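Local coordinates for protein glucose-1-phosphate thymidylyltransferase (Bacillus anthracis, PDB 4ECM) that probably catalyses the transfer of a thymidylyl group from dTTP to glucose-1-phosphate, giving dTDP-glucose and pyrophosphate, a step of dTDP-L-rhamnose biosynthesis, at residues 104-116 against 213-225. Numbering follows the deposited sequence.
Sequences QDKAGGIAQALGL and ARGELEITDINNW. With DAU (2'deoxy-thymidine-5'-diphospho-alpha-D-glucose), chain B.
Glu216 OE1 lies between Gly109 CA, 3.9 Å away, and one face of the Arg214 guanidinium, over whose centre it stands. The two segments form one wall of the dTDP-glucose pocket in the nucleotidyltransferase fold. Because the oxygen sits well out of the guanidinium plane, Glu216 and Arg214 make a long ion pair of charges only, to which no N-H points, in a poorly ordered part of the chain. At the edge of the same group, Arg214 meets Glu218 side-on through NE and NH1; NE to Glu218 OE2 is 2.9 Å, and both carboxylate oxygens use syn lone pairs in the guanidinium plane. Glu218 OE2 is also tied to Ser212. DAU O4P lies at this edge too, consistent with the guanidinium adding positive charge beside the diphosphate.

Residues 104-109 contact the base, consistent with recognition of thymine. The thymine N31 donates to Gln104 OE1 over 2.7 Å at 169°, and Gly109 N donates to O41. Gln104 is held for this by its own NE2, which bonds Gly109 O and, in the carbonyl plane on a lone pair, Gln112 OE1. Its extended chain, with CG anti to the backbone N, carries the amide to the base.

Next to the pocket, the axes of helices 110-115 and 219-225 come within 9.9 Å, their N-to-C directions 74° apart. Ala111 CB packs 3.5 Å from Leu217 CB and also meets Ile222 CD1, while Ile110 CG2 lies against Ile219 CB at 4.0 Å. Helix 202-206 adds Val202 and Ile206 to this apolar layer. A water accepts from Ile110 N at 2.9 Å. The backbones are joined by a weak but nearly straight bond, Leu217 N to Gly108 O, 3.4 Å at 166°.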
loop_
_atom_site.group_PDB
_atom_site.type_symbol
_atom_site.label_atom_id
_atom_site.label_comp_id
_atom_site.label_asym_id
_atom_site.label_seq_id
_atom_site.Cartn_x
_atom_site.Cartn_y
_atom_site.Cartn_z
ATOM N N GLN A 104 2.367 -13.229 -11.319
ATOM C CA GLN A 104 3.539 -13.841 -11.916
ATOM C C GLN A 104 4.624 -13.655 -10.859
ATOM O O GLN A 104 5.017 -12.536 -10.561
ATOM C CB GLN A 104 3.920 -13.167 -13.231
ATOM C CG GLN A 104 5.057 -13.875 -13.929
ATOM C CD GLN A 104 5.469 -13.228 -15.226
ATOM O OE1 GLN A 104 5.153 -12.058 -15.492
ATOM N NE2 GLN A 104 6.200 -13.992 -16.056
ATOM N N ASP A 105 5.070 -14.760 -10.272
ATOM C CA ASP A 105 6.032 -14.741 -9.157
ATOM C C ASP A 105 7.337 -14.012 -9.453
ATOM O O ASP A 105 7.774 -13.197 -8.661
ATOM C CB ASP A 105 6.340 -16.179 -8.704
ATOM C CG ASP A 105 5.153 -16.847 -8.029
ATOM O OD1 ASP A 105 4.862 -18.035 -8.351
ATOM O OD2 ASP A 105 4.504 -16.172 -7.192
ATOM N N LYS A 106 7.948 -14.325 -10.589
ATOM C CA LYS A 106 9.205 -13.714 -11.000
ATOM C C LYS A 106 9.094 -13.301 -12.456
ATOM O O LYS A 106 8.285 -13.876 -13.197
ATOM C CB LYS A 106 10.366 -14.707 -10.837
ATOM C CG LYS A 106 10.534 -15.221 -9.402
ATOM C CD LYS A 106 11.762 -16.134 -9.230
ATOM C CE LYS A 106 11.907 -16.574 -7.762
ATOM N NZ LYS A 106 13.054 -17.503 -7.532
ATOM N N ALA A 107 9.909 -12.326 -12.865
ATOM C CA ALA A 107 9.898 -11.839 -14.247
ATOM C C ALA A 107 10.531 -12.887 -15.189
ATOM O O ALA A 107 11.514 -12.611 -15.890
ATOM C CB ALA A 107 10.633 -10.498 -14.339
ATOM N N GLY A 108 9.941 -14.080 -15.210
ATOM C CA GLY A 108 10.458 -15.201 -15.986
ATOM C C GLY A 108 10.117 -15.200 -17.461
ATOM O O GLY A 108 10.396 -16.170 -18.162
ATOM N N GLY A 109 9.514 -14.124 -17.948
ATOM C CA GLY A 109 9.244 -14.008 -19.373
ATOM C C GLY A 109 7.800 -13.835 -19.784
ATOM O O GLY A 109 6.866 -14.243 -19.085
ATOM N N ILE A 110 7.644 -13.223 -20.952
ATOM C CA ILE A 110 6.353 -12.982 -21.550
ATOM C C ILE A 110 5.570 -14.287 -21.726
ATOM O O ILE A 110 4.388 -14.336 -21.403
ATOM C CB ILE A 110 6.518 -12.297 -22.914
ATOM C CG1 ILE A 110 7.004 -10.855 -22.715
ATOM C CG2 ILE A 110 5.185 -12.297 -23.702
ATOM C CD1 ILE A 110 7.537 -10.235 -23.971
ATOM N N ALA A 111 6.246 -15.323 -22.222
ATOM C CA ALA A 111 5.642 -16.607 -22.495
ATOM C C ALA A 111 5.187 -17.267 -21.195
ATOM O O ALA A 111 4.130 -17.876 -21.147
ATOM C CB ALA A 111 6.625 -17.503 -23.265
ATOM N N GLN A 112 5.976 -17.102 -20.144
ATOM C CA GLN A 112 5.635 -17.618 -18.815
ATOM C C GLN A 112 4.354 -16.926 -18.275
ATOM O O GLN A 112 3.453 -17.566 -17.725
ATOM C CB GLN A 112 6.790 -17.332 -17.852
ATOM C CG GLN A 112 6.614 -17.949 -16.461
ATOM C CD GLN A 112 7.718 -17.526 -15.490
ATOM O OE1 GLN A 112 7.865 -16.344 -15.166
ATOM N NE2 GLN A 112 8.462 -18.508 -14.982
ATOM N N ALA A 113 4.311 -15.601 -18.415
ATOM C CA ALA A 113 3.167 -14.812 -17.972
ATOM C C ALA A 113 1.913 -15.270 -18.712
ATOM O O ALA A 113 0.863 -15.493 -18.118
ATOM C CB ALA A 113 3.427 -13.318 -18.199
ATOM N N LEU A 114 2.036 -15.464 -20.014
ATOM C CA LEU A 114 0.889 -15.897 -20.816
ATOM C C LEU A 114 0.398 -17.264 -20.369
ATOM O O LEU A 114 -0.804 -17.524 -20.384
ATOM C CB LEU A 114 1.254 -15.925 -22.298
ATOM C CG LEU A 114 0.187 -16.416 -23.269
ATOM C CD1 LEU A 114 -1.042 -15.550 -23.208
ATOM C CD2 LEU A 114 0.757 -16.426 -24.685
ATOM N N GLY A 115 1.322 -18.117 -19.942
ATOM C CA GLY A 115 0.979 -19.482 -19.494
ATOM C C GLY A 115 -0.003 -19.524 -18.336
ATOM O O GLY A 115 -0.767 -20.467 -18.215
ATOM N N LEU A 116 0.019 -18.496 -17.482
ATOM C CA LEU A 116 -0.891 -18.401 -16.316
ATOM C C LEU A 116 -2.367 -18.184 -16.727
ATOM O O LEU A 116 -3.289 -18.335 -15.909
ATOM C CB LEU A 116 -0.471 -17.222 -15.426
ATOM C CG LEU A 116 0.987 -17.194 -14.957
ATOM C CD1 LEU A 116 1.325 -15.852 -14.320
ATOM C CD2 LEU A 116 1.304 -18.367 -14.011
ATOM N N ALA A 213 19.058 -17.650 -23.528
ATOM C CA ALA A 213 20.367 -17.244 -22.991
ATOM C C ALA A 213 20.256 -16.226 -21.837
ATOM O O ALA A 213 21.167 -16.128 -21.007
ATOM C CB ALA A 213 21.251 -16.684 -24.116
ATOM N N ARG A 214 19.146 -15.477 -21.789
ATOM C CA ARG A 214 18.904 -14.475 -20.725
ATOM C C ARG A 214 17.953 -14.959 -19.598
ATOM O O ARG A 214 17.573 -14.172 -18.722
ATOM C CB ARG A 214 18.380 -13.157 -21.324
ATOM C CG ARG A 214 17.104 -13.295 -22.148
ATOM C CD ARG A 214 16.473 -11.941 -22.434
ATOM N NE ARG A 214 15.280 -12.053 -23.280
ATOM C CZ ARG A 214 14.469 -11.040 -23.583
ATOM N NH1 ARG A 214 13.414 -11.247 -24.365
ATOM N NH2 ARG A 214 14.699 -9.820 -23.104
ATOM N N GLY A 215 17.571 -16.238 -19.629
ATOM C CA GLY A 215 16.706 -16.831 -18.597
ATOM C C GLY A 215 15.214 -16.568 -18.755
ATOM O O GLY A 215 14.512 -16.331 -17.766
ATOM N N GLU A 216 14.719 -16.620 -19.992
ATOM C CA GLU A 216 13.294 -16.385 -20.246
ATOM C C GLU A 216 12.678 -17.312 -21.298
ATOM O O GLU A 216 13.354 -17.834 -22.202
ATOM C CB GLU A 216 13.040 -14.921 -20.664
ATOM C CG GLU A 216 13.454 -13.854 -19.620
ATOM C CD GLU A 216 13.100 -12.420 -20.050
ATOM O OE1 GLU A 216 12.289 -12.262 -20.994
ATOM O OE2 GLU A 216 13.626 -11.456 -19.440
ATOM N N LEU A 217 11.373 -17.515 -21.141
ATOM C CA LEU A 217 10.562 -18.277 -22.082
ATOM C C LEU A 217 10.232 -17.236 -23.131
ATOM O O LEU A 217 9.586 -16.214 -22.799
ATOM C CB LEU A 217 9.299 -18.818 -21.376
ATOM C CG LEU A 217 9.464 -20.016 -20.409
ATOM C CD1 LEU A 217 10.641 -19.861 -19.441
ATOM C CD2 LEU A 217 8.160 -20.296 -19.648
ATOM N N GLU A 218 10.675 -17.448 -24.378
ATOM C CA GLU A 218 10.522 -16.409 -25.435
ATOM C C GLU A 218 9.256 -16.466 -26.292
ATOM O O GLU A 218 8.935 -17.497 -26.874
ATOM C CB GLU A 218 11.735 -16.414 -26.358
ATOM C CG GLU A 218 13.082 -16.134 -25.682
ATOM C CD GLU A 218 13.265 -14.694 -25.232
ATOM O OE1 GLU A 218 12.365 -13.852 -25.464
ATOM O OE2 GLU A 218 14.329 -14.395 -24.646
ATOM N N ILE A 219 8.563 -15.331 -26.405
ATOM C CA ILE A 219 7.353 -15.251 -27.222
ATOM C C ILE A 219 7.699 -15.516 -28.698
ATOM O O ILE A 219 6.879 -16.071 -29.445
ATOM C CB ILE A 219 6.597 -13.887 -27.069
ATOM C CG1 ILE A 219 5.139 -14.028 -27.499
ATOM C CG2 ILE A 219 7.265 -12.794 -27.857
ATOM C CD1 ILE A 219 4.310 -14.994 -26.605
ATOM N N THR A 220 8.907 -15.141 -29.112
ATOM C CA THR A 220 9.345 -15.398 -30.494
ATOM C C THR A 220 9.330 -16.923 -30.805
ATOM O O THR A 220 8.942 -17.336 -31.905
ATOM C CB THR A 220 10.713 -14.763 -30.782
ATOM O OG1 THR A 220 10.564 -13.335 -30.839
ATOM C CG2 THR A 220 11.283 -15.264 -32.111
ATOM N N ASP A 221 9.710 -17.749 -29.832
ATOM C CA ASP A 221 9.673 -19.216 -30.027
ATOM C C ASP A 221 8.253 -19.703 -30.317
ATOM O O ASP A 221 8.042 -20.584 -31.165
ATOM C CB ASP A 221 10.238 -19.939 -28.812
ATOM C CG ASP A 221 11.698 -19.614 -28.572
ATOM O OD1 ASP A 221 12.397 -19.214 -29.539
ATOM O OD2 ASP A 221 12.154 -19.761 -27.420
ATOM N N ILE A 222 7.286 -19.126 -29.617
ATOM C CA ILE A 222 5.882 -19.454 -29.823
ATOM C C ILE A 222 5.447 -19.041 -31.225
ATOM O O ILE A 222 4.792 -19.806 -31.943
ATOM C CB ILE A 222 4.991 -18.741 -28.798
ATOM C CG1 ILE A 222 5.180 -19.351 -27.415
ATOM C CG2 ILE A 222 3.512 -18.809 -29.209
ATOM C CD1 ILE A 222 4.503 -18.529 -26.302
ATOM N N ASN A 223 5.807 -17.824 -31.618
ATOM C CA ASN A 223 5.452 -17.342 -32.951
ATOM C C ASN A 223 6.082 -18.216 -34.050
ATOM O O ASN A 223 5.421 -18.525 -35.045
ATOM C CB ASN A 223 5.766 -15.852 -33.076
ATOM C CG ASN A 223 4.930 -15.023 -32.112
ATOM O OD1 ASN A 223 3.807 -15.416 -31.793
ATOM N ND2 ASN A 223 5.463 -13.883 -31.638
ATOM N N ASN A 224 7.323 -18.652 -33.848
ATOM C CA ASN A 224 7.978 -19.541 -34.814
ATOM C C ASN A 224 7.323 -20.946 -34.867
ATOM O O ASN A 224 7.288 -21.571 -35.925
ATOM C CB ASN A 224 9.495 -19.647 -34.548
ATOM C CG ASN A 224 10.288 -18.454 -35.105
ATOM O OD1 ASN A 224 9.963 -17.936 -36.167
ATOM N ND2 ASN A 224 11.355 -18.055 -34.406
ATOM N N TRP A 225 6.813 -21.434 -33.732
ATOM C CA TRP A 225 6.125 -22.736 -33.672
ATOM C C TRP A 225 4.896 -22.679 -34.566
ATOM O O TRP A 225 4.690 -23.548 -35.416
ATOM C CB TRP A 225 5.756 -23.102 -32.216
ATOM C CG TRP A 225 4.891 -24.332 -32.067
ATOM C CD1 TRP A 225 5.272 -25.635 -32.249
ATOM C CD2 TRP A 225 3.497 -24.373 -31.671
ATOM N NE1 TRP A 225 4.208 -26.472 -32.017
ATOM C CE2 TRP A 225 3.108 -25.731 -31.660
ATOM C CE3 TRP A 225 2.542 -23.389 -31.333
ATOM C CZ2 TRP A 225 1.798 -26.143 -31.317
ATOM C CZ3 TRP A 225 1.247 -23.796 -31.000
ATOM C CH2 TRP A 225 0.887 -25.167 -31.006
HETATM O O6 DAU B . 7.890 -4.324 -27.470
HETATM C C6 DAU B . 7.903 -5.329 -28.486
HETATM C C5 DAU B . 8.895 -6.421 -28.113
HETATM O O5 DAU B . 8.525 -6.911 -26.828
HETATM C C4 DAU B . 8.908 -7.554 -29.145
HETATM O O4 DAU B . 9.361 -7.083 -30.409
HETATM C C3 DAU B . 9.797 -8.717 -28.715
HETATM O O3 DAU B . 9.657 -9.788 -29.673
HETATM C C2 DAU B . 9.357 -9.165 -27.316
HETATM O O2 DAU B . 10.228 -10.192 -26.805
HETATM C C1 DAU B . 9.332 -7.992 -26.344
HETATM O O1 DAU B . 10.664 -7.541 -26.127
HETATM P P2 DAU B . 11.051 -6.718 -24.793
HETATM O O3P DAU B . 10.567 -5.291 -24.885
HETATM O O4P DAU B . 12.494 -7.024 -24.504
HETATM O OPP DAU B . 10.121 -7.429 -23.676
HETATM P P DAU B . 10.111 -6.952 -22.140
HETATM O O1P DAU B . 10.364 -5.464 -22.082
HETATM O O2P DAU B . 10.956 -7.894 -21.363
HETATM O "O5'" DAU B . 8.570 -7.172 -21.720
HETATM C "C5'" DAU B . 7.579 -6.318 -22.253
HETATM C "C4'" DAU B . 6.255 -6.341 -21.489
HETATM O "O4'" DAU B . 5.831 -7.644 -21.094
HETATM C "C3'" DAU B . 6.266 -5.464 -20.255
HETATM O "O3'" DAU B . 5.149 -4.583 -20.405
HETATM C "C2'" DAU B . 6.065 -6.394 -19.083
HETATM C "C1'" DAU B . 5.546 -7.679 -19.711
HETATM N N11 DAU B . 6.193 -8.925 -19.265
HETATM C C61 DAU B . 7.595 -9.050 -19.442
HETATM C C51 DAU B . 8.308 -10.015 -18.759
HETATM C C5A DAU B . 9.784 -10.208 -19.041
HETATM C C21 DAU B . 5.586 -9.656 -18.227
HETATM O O21 DAU B . 4.275 -9.481 -18.009
HETATM N N31 DAU B . 6.255 -10.616 -17.540
HETATM C C41 DAU B . 7.580 -10.826 -17.751
HETATM O O41 DAU B . 8.237 -11.773 -17.044
HETATM O O HOH W 1 12.920 -10.357 -16.819
HETATM O O HOH W 2 10.187 -12.443 -22.213
#